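Local coordinates for protein gamma-D-glutamyl-L-lysine dipeptidyl-peptidase (Bacillus cereus ATCC 10987, PDB 3H41) that probably cleaves gamma-D-glutamyl-L-lysine bonds in murein peptides as an NlpC/P60 cysteine peptidase, releasing L-Ala-gamma-D-Glu during cell-wall degradation, at residues D191-G196 and V270-G275; E248-G253 and A304-Y309; A16-A21 and G98-K103. One frame throughout, in Å; residues are numbered along the deposited sequence.

Contact 1 of 3, residues D191-G196 and V270-G275; sequences DLINTG and VAMYIG
Helix 191-196 and strand 270-275 meet through Ile193 and Ile274, whose CA atoms lie 6.5 Å apart, with the two axes 9.4 Å apart at closest approach and their N-to-C directions 115° from each other. No hydrogen bond joins the two segments; apolar side chains make most of the contact, with one carbonyl oxygen touched by the Met272 methyl. Met272, a selenomethionine, reaches from the strand to the helix. Its CG stands anti to the backbone N (chi1 -174°), the next bond is extended, and the chain bends only at chi3, which carries the terminal methyl round onto the helix. SE then lies 3.9 Å from Leu192 CB, while CE settles 3.6 Å from Leu192 O, an oxygen already used by the helical bond from Gly196 N. The same methyl also borders Ile193, near CA and CG1. Helix packing against one side of a central antiparallel sheet is the architecture of the NlpC/P60 domain, a papain-like fold, and here helix 189-197 is laid over strand 267-275. That strand continues from the active-site region: the Met272 side chain is about 7 Å from that of His281, an inferred active-site residue. Leu192 is shared with helix 218-225, where it touches Ile223 and Tyr224. Farther along the strand, Ile274 receives the delta methyl of Ile193, with CD1 3.7 Å from Ile274 CA. The two isoleucines cross at a slant, Ile193 CG1 approaching Ile274 CG2 at 4.1 Å. On the helix's flank, Asp191 O accepts from both Thr195 N and Thr195 OG1, which arrive from opposite faces of its carbonyl plane, and that hydroxyl also bonds to His227.

Contact 2 of 3, residues E248-G253 and A304-Y309; sequences EHLQKG and AGARRY
Arg308 meets His249 and Gln251 through polar contacts, the larger share of what joins loop 248-253 to the strand 304-308. Its NH2 donates to His249 O at 2.9 Å, with a bent N-H...O angle of 134°. The oxygen lies practically in the guanidinium plane, whereas the nitrogen is tilted out of the carbonyl plane. NH2 also forms a salt bridge with Asp254, whose OD2 accepts from Gln251 N as well; the carboxylate thus ties the arginine to the loop it touches.

A stack adds to these bonds. The Gln251 amide lies almost flat over one face of the guanidinium, the planes 9° apart, and Gln251 OE1 sits above the middle of that face, 3.5 Å from Arg308 CZ. The partial negative charge of this oxygen over the cation is probably favourable. Arg308 gets there because CG is anti to the backbone N (chi1 -176°) and the chain turns at chi3, setting the guanidinium face to face with the amide.

The apolar share is small and close: Leu250 CD2 presses on Ala306 CB at 3.4 Å, tighter than usual for two carbons. Both residues also touch Ile256 of strand 255-259, which extends the patch inward.

Water provides the last link, accepting from Tyr309 N at 2.9 Å and giving only a weak bond to Gly253 O.

The loop leaves edge strand 243-245 and enters strand 255-259, passing beside strand 303-308, which lies between them in the sheet. It is thus a crossover connection between two parallel strands of the NlpC/P60 domain, with an antiparallel strand between them, clasped by an arginine at the surface.

Contact 3 of 3, residues A16-A21 and G98-K103; sequences ATLWTA and GWMPEK
With CG beside the backbone N in both Trp19 (chi1 -67°) and Trp99 (chi1 -66°), each indole presents its edge to the other residue's carbonyl oxygen. Trp19 CD1 lies 3.5 Å from Trp99 O, and Trp99 CD1 is equally near Trp19 O, each oxygen close to the plane of the ring it meets. Between the two residues runs an antiparallel, hydrogen-bonded pair: Trp19 N gives a short bond of 2.6 Å to Trp99 O, and Trp99 N returns one of 2.8 Å to Trp19 O. Both N-H groups point nearly straight at their acceptors, at 162°. Leu18 CA adds a C-H contact to Trp99 O. On another side of the strands, Met100, a selenomethionine bent at chi3, runs alongside Leu18 and sets CE 3.6 Å from Ala16 CB. Gly98, without a side chain, lets Leu18 pack directly on its backbone, Leu18 CD2 lying 3.9 Å from Gly98 N. The bridge joins strand 15-19, paired with strand 60-65, to edge strand 96-101 of the SH3-like sheet. Strands 60-65 and 96-101 contribute the substrate-binding residues Glu61 and Tyr96. Two reciprocal backbone bonds amid apolar side chains imply a join that gives the N-H and carbonyl of both tryptophans partners, without any charge.

Contacts 1 and 3 are buried, whereas contact 2 lies at the surface, and the chemistry follows: apolar packing of helix on sheet in contact 1, paired backbone bonds within an apolar setting in contact 3, and a charged group gripping a loop in contact 2. Contacts 1 and 2 serve the same sheet of the NlpC/P60 domain and touch directly, with Tyr273 O and Gly253 N at 2.9 Å, probably hydrogen-bonded; their segments alternate along the chain. Contact 3 joins the N-terminal strand 15-19 to the SH3-like sheet, on the opposite side of the chain's centre, its own centre about 30 Å from that of contact 1 and 34 Å from that of contact 2.

Contact 1 of 3, residues D191-G196 and V270-G275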
loop_
_atom_site.group_PDB
_atom_site.type_symbol
_atom_site.label_atom_id
_atom_site.label_comp_id
_atom_site.label_asym_id
_atom_site.label_seq_id
_atom_site.Cartn_x
_atom_site.Cartn_y
_atom_site.Cartn_z
ATOM N N ASP A 191 14.729 -4.920 9.946
ATOM C CA ASP A 191 13.764 -5.615 9.070
ATOM C C ASP A 191 12.946 -4.602 8.237
ATOM O O ASP A 191 12.724 -4.796 7.040
ATOM C CB ASP A 191 12.776 -6.458 9.854
ATOM C CG ASP A 191 13.447 -7.496 10.798
ATOM O OD1 ASP A 191 14.630 -7.791 10.638
ATOM O OD2 ASP A 191 12.749 -8.001 11.692
ATOM N N LEU A 192 12.476 -3.551 8.903
ATOM C CA LEU A 192 11.731 -2.460 8.263
ATOM C C LEU A 192 12.586 -1.745 7.214
ATOM O O LEU A 192 12.131 -1.488 6.109
ATOM C CB LEU A 192 11.256 -1.446 9.285
ATOM C CG LEU A 192 10.356 -1.892 10.458
ATOM C CD1 LEU A 192 10.143 -0.736 11.375
ATOM C CD2 LEU A 192 9.017 -2.466 10.008
ATOM N N ILE A 193 13.847 -1.511 7.556
ATOM C CA ILE A 193 14.750 -0.802 6.697
ATOM C C ILE A 193 15.032 -1.651 5.467
ATOM O O ILE A 193 14.969 -1.166 4.331
ATOM C CB ILE A 193 16.054 -0.387 7.463
ATOM C CG1 ILE A 193 15.673 0.632 8.553
ATOM C CG2 ILE A 193 17.104 0.141 6.482
ATOM C CD1 ILE A 193 16.785 1.027 9.518
ATOM N N ASN A 194 15.262 -2.935 5.705
ATOM C CA ASN A 194 15.582 -3.845 4.649
ATOM C C ASN A 194 14.400 -3.968 3.713
ATOM O O ASN A 194 14.574 -4.016 2.471
ATOM C CB ASN A 194 16.052 -5.202 5.225
ATOM C CG ASN A 194 17.507 -5.144 5.649
ATOM O OD1 ASN A 194 18.303 -4.416 5.039
ATOM N ND2 ASN A 194 17.845 -5.834 6.727
ATOM N N THR A 195 13.203 -3.952 4.291
ATOM C CA THR A 195 11.977 -3.944 3.492
ATOM C C THR A 195 11.922 -2.731 2.564
ATOM O O THR A 195 11.756 -2.862 1.365
ATOM C CB THR A 195 10.708 -4.044 4.367
ATOM O OG1 THR A 195 10.660 -5.349 4.985
ATOM C CG2 THR A 195 9.438 -3.840 3.511
ATOM N N GLY A 196 12.111 -1.550 3.124
ATOM C CA GLY A 196 12.146 -0.324 2.335
ATOM C C GLY A 196 13.170 -0.336 1.250
ATOM O O GLY A 196 12.875 0.077 0.117
ATOM N N VAL A 270 6.411 12.292 5.101
ATOM C CA VAL A 270 6.876 11.373 6.108
ATOM C C VAL A 270 8.004 10.545 5.498
ATOM O O VAL A 270 7.977 10.214 4.282
ATOM C CB VAL A 270 5.764 10.488 6.659
ATOM C CG1 VAL A 270 5.046 9.705 5.529
ATOM C CG2 VAL A 270 6.293 9.553 7.797
ATOM N N ALA A 271 8.999 10.269 6.329
ATOM C CA ALA A 271 10.133 9.432 5.956
ATOM C C ALA A 271 10.476 8.508 7.139
ATOM O O ALA A 271 9.994 8.701 8.232
ATOM C CB ALA A 271 11.321 10.327 5.563
HETATM N N MSE A 272 11.246 7.457 6.916
HETATM C CA MSE A 272 11.696 6.611 8.028
HETATM C C MSE A 272 13.173 6.785 8.242
HETATM O O MSE A 272 13.957 6.666 7.296
HETATM C CB MSE A 272 11.418 5.109 7.723
HETATM C CG MSE A 272 11.714 4.212 8.882
HETATM SE SE MSE A 272 11.125 2.377 8.583
HETATM C CE MSE A 272 12.153 2.037 7.044
ATOM N N TYR A 273 13.542 7.039 9.495
ATOM C CA TYR A 273 14.930 7.166 9.907
ATOM C C TYR A 273 15.635 5.828 9.778
ATOM O O TYR A 273 15.098 4.800 10.216
ATOM C CB TYR A 273 15.017 7.681 11.349
ATOM C CG TYR A 273 16.424 8.108 11.728
ATOM C CD1 TYR A 273 17.103 9.060 10.983
ATOM C CD2 TYR A 273 17.069 7.566 12.842
ATOM C CE1 TYR A 273 18.387 9.450 11.320
ATOM C CE2 TYR A 273 18.368 7.949 13.178
ATOM C CZ TYR A 273 19.008 8.891 12.426
ATOM O OH TYR A 273 20.290 9.265 12.751
ATOM N N ILE A 274 16.819 5.826 9.185
ATOM C CA ILE A 274 17.569 4.556 8.989
ATOM C C ILE A 274 18.919 4.571 9.707
ATOM O O ILE A 274 19.753 3.672 9.512
ATOM C CB ILE A 274 17.707 4.169 7.474
ATOM C CG1 ILE A 274 18.723 5.043 6.722
ATOM C CG2 ILE A 274 16.328 4.226 6.778
ATOM C CD1 ILE A 274 19.160 4.486 5.316
ATOM N N GLY A 275 19.104 5.570 10.574
ATOM C CA GLY A 275 20.364 5.745 11.324
ATOM C C GLY A 275 21.456 6.476 10.571
ATOM O O GLY A 275 21.351 6.714 9.358
#

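Contact 2 of 3, residues E248-G253 and A304-Y309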
loop_
_atom_site.group_PDB
_atom_site.type_symbol
_atom_site.label_atom_id
_atom_site.label_comp_id
_atom_site.label_asym_id
_atom_site.label_seq_id
_atom_site.Cartn_x
_atom_site.Cartn_y
_atom_site.Cartn_z
ATOM N N GLU A 248 16.771 14.483 19.666
ATOM C CA GLU A 248 17.971 13.904 20.284
ATOM C C GLU A 248 17.880 12.396 20.509
ATOM O O GLU A 248 18.888 11.763 20.844
ATOM C CB GLU A 248 18.242 14.573 21.643
ATOM N N HIS A 249 16.681 11.833 20.357
ATOM C CA HIS A 249 16.435 10.427 20.651
ATOM C C HIS A 249 15.996 9.576 19.448
ATOM O O HIS A 249 15.518 8.436 19.629
ATOM C CB HIS A 249 15.433 10.322 21.792
ATOM C CG HIS A 249 16.045 10.576 23.132
ATOM N ND1 HIS A 249 16.112 11.831 23.694
ATOM C CD2 HIS A 249 16.656 9.740 24.004
ATOM C CE1 HIS A 249 16.718 11.755 24.864
ATOM N NE2 HIS A 249 17.057 10.496 25.077
ATOM N N LEU A 250 16.221 10.092 18.239
ATOM C CA LEU A 250 15.836 9.380 17.039
ATOM C C LEU A 250 16.540 8.037 16.949
ATOM O O LEU A 250 17.744 7.940 17.188
ATOM C CB LEU A 250 16.144 10.169 15.775
ATOM C CG LEU A 250 15.215 11.257 15.285
ATOM C CD1 LEU A 250 15.791 11.785 13.969
ATOM C CD2 LEU A 250 13.832 10.725 15.081
ATOM N N GLN A 251 15.773 7.012 16.598
ATOM C CA GLN A 251 16.287 5.655 16.397
ATOM C C GLN A 251 15.837 5.105 15.037
ATOM O O GLN A 251 14.852 5.556 14.459
ATOM C CB GLN A 251 15.801 4.714 17.516
ATOM C CG GLN A 251 16.505 4.971 18.831
ATOM C CD GLN A 251 15.886 4.214 20.010
ATOM O OE1 GLN A 251 15.061 3.297 19.834
ATOM N NE2 GLN A 251 16.290 4.595 21.220
ATOM N N LYS A 252 16.602 4.150 14.528
ATOM C CA LYS A 252 16.231 3.413 13.347
ATOM C C LYS A 252 14.769 2.962 13.421
ATOM O O LYS A 252 14.314 2.446 14.435
ATOM C CB LYS A 252 17.106 2.175 13.178
ATOM C CG LYS A 252 18.526 2.440 12.767
ATOM C CD LYS A 252 19.275 1.129 12.612
ATOM C CE LYS A 252 20.558 1.237 11.826
ATOM N NZ LYS A 252 21.168 -0.131 11.743
ATOM N N GLY A 253 14.054 3.157 12.318
ATOM C CA GLY A 253 12.643 2.836 12.220
ATOM C C GLY A 253 11.694 3.960 12.567
ATOM O O GLY A 253 10.510 3.924 12.156
ATOM N N ALA A 304 9.055 18.403 11.629
ATOM C CA ALA A 304 7.872 18.585 12.448
ATOM C C ALA A 304 7.668 17.458 13.441
ATOM O O ALA A 304 6.526 17.166 13.803
ATOM C CB ALA A 304 6.636 18.702 11.562
ATOM N N GLY A 305 8.741 16.790 13.814
ATOM C CA GLY A 305 8.693 15.792 14.898
ATOM C C GLY A 305 8.836 14.358 14.399
ATOM O O GLY A 305 9.015 14.120 13.216
ATOM N N ALA A 306 8.828 13.414 15.330
ATOM C CA ALA A 306 9.081 12.021 15.013
ATOM C C ALA A 306 8.226 11.142 15.910
ATOM O O ALA A 306 7.907 11.528 17.059
ATOM C CB ALA A 306 10.583 11.688 15.142
ATOM N N ARG A 307 7.817 9.988 15.372
ATOM C CA ARG A 307 6.984 9.020 16.101
ATOM C C ARG A 307 7.610 7.623 16.074
ATOM O O ARG A 307 8.192 7.204 15.046
ATOM C CB ARG A 307 5.617 8.949 15.440
ATOM C CG ARG A 307 4.780 10.177 15.626
ATOM C CD ARG A 307 4.137 10.107 17.030
ATOM N NE ARG A 307 3.869 11.401 17.560
ATOM C CZ ARG A 307 2.913 11.670 18.442
ATOM N NH1 ARG A 307 2.075 10.733 18.909
ATOM N NH2 ARG A 307 2.785 12.904 18.839
ATOM N N ARG A 308 7.458 6.892 17.179
ATOM C CA ARG A 308 7.938 5.516 17.277
ATOM C C ARG A 308 6.772 4.529 17.391
ATOM O O ARG A 308 5.852 4.691 18.179
ATOM C CB ARG A 308 8.915 5.372 18.445
ATOM C CG ARG A 308 9.573 3.980 18.617
ATOM C CD ARG A 308 10.707 4.030 19.656
ATOM N NE ARG A 308 11.676 5.026 19.236
ATOM C CZ ARG A 308 12.536 5.665 20.010
ATOM N NH1 ARG A 308 12.605 5.423 21.319
ATOM N NH2 ARG A 308 13.323 6.578 19.465
ATOM N N TYR A 309 6.817 3.503 16.552
ATOM C CA TYR A 309 5.714 2.570 16.415
ATOM C C TYR A 309 6.144 1.165 16.855
ATOM O O TYR A 309 5.304 0.290 17.059
ATOM C CB TYR A 309 5.221 2.589 14.959
ATOM C CG TYR A 309 4.251 3.729 14.630
ATOM C CD1 TYR A 309 2.892 3.549 14.772
ATOM C CD2 TYR A 309 4.700 4.962 14.136
ATOM C CE1 TYR A 309 1.976 4.587 14.454
ATOM C CE2 TYR A 309 3.809 5.993 13.825
ATOM C CZ TYR A 309 2.445 5.798 13.986
ATOM O OH TYR A 309 1.533 6.803 13.668
HETATM O O HOH W 1 9.281 2.823 15.233
#

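Contact 3 of 3, residues A16-A21 and G98-K103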
loop_
_atom_site.group_PDB
_atom_site.type_symbol
_atom_site.label_atom_id
_atom_site.label_comp_id
_atom_site.label_asym_id
_atom_site.label_seq_id
_atom_site.Cartn_x
_atom_site.Cartn_y
_atom_site.Cartn_z
ATOM N N ALA A 16 -6.373 -1.847 -6.678
ATOM C CA ALA A 16 -7.432 -0.902 -7.061
ATOM C C ALA A 16 -7.085 0.500 -6.580
ATOM O O ALA A 16 -6.703 0.702 -5.443
ATOM C CB ALA A 16 -8.780 -1.305 -6.496
ATOM N N THR A 17 -7.316 1.475 -7.452
ATOM C CA THR A 17 -7.076 2.870 -7.139
ATOM C C THR A 17 -8.423 3.504 -6.832
ATOM O O THR A 17 -9.369 3.355 -7.614
ATOM C CB THR A 17 -6.423 3.511 -8.356
ATOM O OG1 THR A 17 -5.179 2.834 -8.597
ATOM C CG2 THR A 17 -6.146 5.005 -8.115
ATOM N N LEU A 18 -8.498 4.148 -5.667
ATOM C CA LEU A 18 -9.695 4.803 -5.218
ATOM C C LEU A 18 -9.619 6.321 -5.473
ATOM O O LEU A 18 -8.619 6.980 -5.163
ATOM C CB LEU A 18 -9.915 4.530 -3.731
ATOM C CG LEU A 18 -10.570 3.156 -3.436
ATOM C CD1 LEU A 18 -9.629 2.014 -3.759
ATOM C CD2 LEU A 18 -10.986 3.150 -1.955
ATOM N N TRP A 19 -10.705 6.845 -6.009
ATOM C CA TRP A 19 -10.797 8.246 -6.495
ATOM C C TRP A 19 -11.628 9.077 -5.515
ATOM O O TRP A 19 -12.490 8.528 -4.836
ATOM C CB TRP A 19 -11.412 8.285 -7.914
ATOM C CG TRP A 19 -10.490 7.644 -8.909
ATOM C CD1 TRP A 19 -10.234 6.314 -9.009
ATOM C CD2 TRP A 19 -9.616 8.285 -9.867
ATOM N NE1 TRP A 19 -9.296 6.073 -9.961
ATOM C CE2 TRP A 19 -8.899 7.259 -10.520
ATOM C CE3 TRP A 19 -9.409 9.613 -10.273
ATOM C CZ2 TRP A 19 -7.954 7.516 -11.539
ATOM C CZ3 TRP A 19 -8.474 9.869 -11.256
ATOM C CH2 TRP A 19 -7.768 8.824 -11.901
ATOM N N THR A 20 -11.376 10.387 -5.461
ATOM C CA THR A 20 -12.133 11.275 -4.607
ATOM C C THR A 20 -13.531 11.505 -5.170
ATOM O O THR A 20 -14.389 11.960 -4.465
ATOM C CB THR A 20 -11.444 12.645 -4.469
ATOM O OG1 THR A 20 -11.239 13.200 -5.783
ATOM C CG2 THR A 20 -10.110 12.482 -3.731
ATOM N N ALA A 21 -13.766 11.197 -6.437
ATOM C CA ALA A 21 -15.100 11.299 -7.019
ATOM C C ALA A 21 -15.177 10.233 -8.062
ATOM O O ALA A 21 -14.144 9.861 -8.603
ATOM C CB ALA A 21 -15.325 12.694 -7.666
ATOM N N GLY A 98 -13.295 5.982 -0.628
ATOM C CA GLY A 98 -13.060 6.453 -1.972
ATOM C C GLY A 98 -13.862 5.700 -3.005
ATOM O O GLY A 98 -14.499 4.737 -2.696
ATOM N N TRP A 99 -13.783 6.158 -4.244
ATOM C CA TRP A 99 -14.574 5.631 -5.350
ATOM C C TRP A 99 -13.727 4.785 -6.286
ATOM O O TRP A 99 -12.571 5.136 -6.615
ATOM C CB TRP A 99 -15.209 6.790 -6.131
ATOM C CG TRP A 99 -16.216 7.559 -5.356
ATOM C CD1 TRP A 99 -15.994 8.612 -4.523
ATOM C CD2 TRP A 99 -17.643 7.362 -5.388
ATOM N NE1 TRP A 99 -17.200 9.051 -3.992
ATOM C CE2 TRP A 99 -18.221 8.306 -4.518
ATOM C CE3 TRP A 99 -18.473 6.458 -6.050
ATOM C CZ2 TRP A 99 -19.600 8.389 -4.306
ATOM C CZ3 TRP A 99 -19.852 6.536 -5.835
ATOM C CH2 TRP A 99 -20.397 7.493 -4.974
HETATM N N MSE A 100 -14.294 3.658 -6.699
HETATM C CA MSE A 100 -13.623 2.711 -7.573
HETATM C C MSE A 100 -14.629 2.014 -8.510
HETATM O O MSE A 100 -15.828 1.973 -8.210
HETATM C CB MSE A 100 -12.852 1.694 -6.732
HETATM C CG MSE A 100 -13.719 0.847 -5.787
HETATM SE SE MSE A 100 -12.653 -0.556 -4.927
HETATM C CE MSE A 100 -12.352 -1.569 -6.480
ATOM N N PRO A 101 -14.159 1.470 -9.650
ATOM C CA PRO A 101 -15.106 0.717 -10.503
ATOM C C PRO A 101 -15.610 -0.529 -9.838
ATOM O O PRO A 101 -14.820 -1.299 -9.294
ATOM C CB PRO A 101 -14.278 0.354 -11.729
ATOM C CG PRO A 101 -13.173 1.396 -11.765
ATOM C CD PRO A 101 -12.862 1.653 -10.327
ATOM N N GLU A 102 -16.919 -0.730 -9.886
ATOM C CA GLU A 102 -17.522 -1.946 -9.325
ATOM C C GLU A 102 -16.925 -3.228 -9.899
ATOM O O GLU A 102 -16.842 -4.248 -9.211
ATOM C CB GLU A 102 -19.044 -1.945 -9.521
ATOM C CG GLU A 102 -19.689 -3.008 -8.626
ATOM C CD GLU A 102 -21.196 -2.841 -8.493
ATOM O OE1 GLU A 102 -21.830 -2.461 -9.494
ATOM O OE2 GLU A 102 -21.726 -3.096 -7.388
ATOM N N LYS A 103 -16.520 -3.181 -11.156
ATOM C CA LYS A 103 -15.959 -4.338 -11.816
ATOM C C LYS A 103 -14.617 -4.795 -11.271
ATOM O O LYS A 103 -14.158 -5.877 -11.650
ATOM C CB LYS A 103 -15.827 -4.117 -13.325
ATOM C CG LYS A 103 -14.862 -3.010 -13.751
ATOM C CD LYS A 103 -14.988 -2.762 -15.248
ATOM C CE LYS A 103 -13.979 -1.766 -15.763
ATOM N NZ LYS A 103 -14.164 -1.496 -17.237
#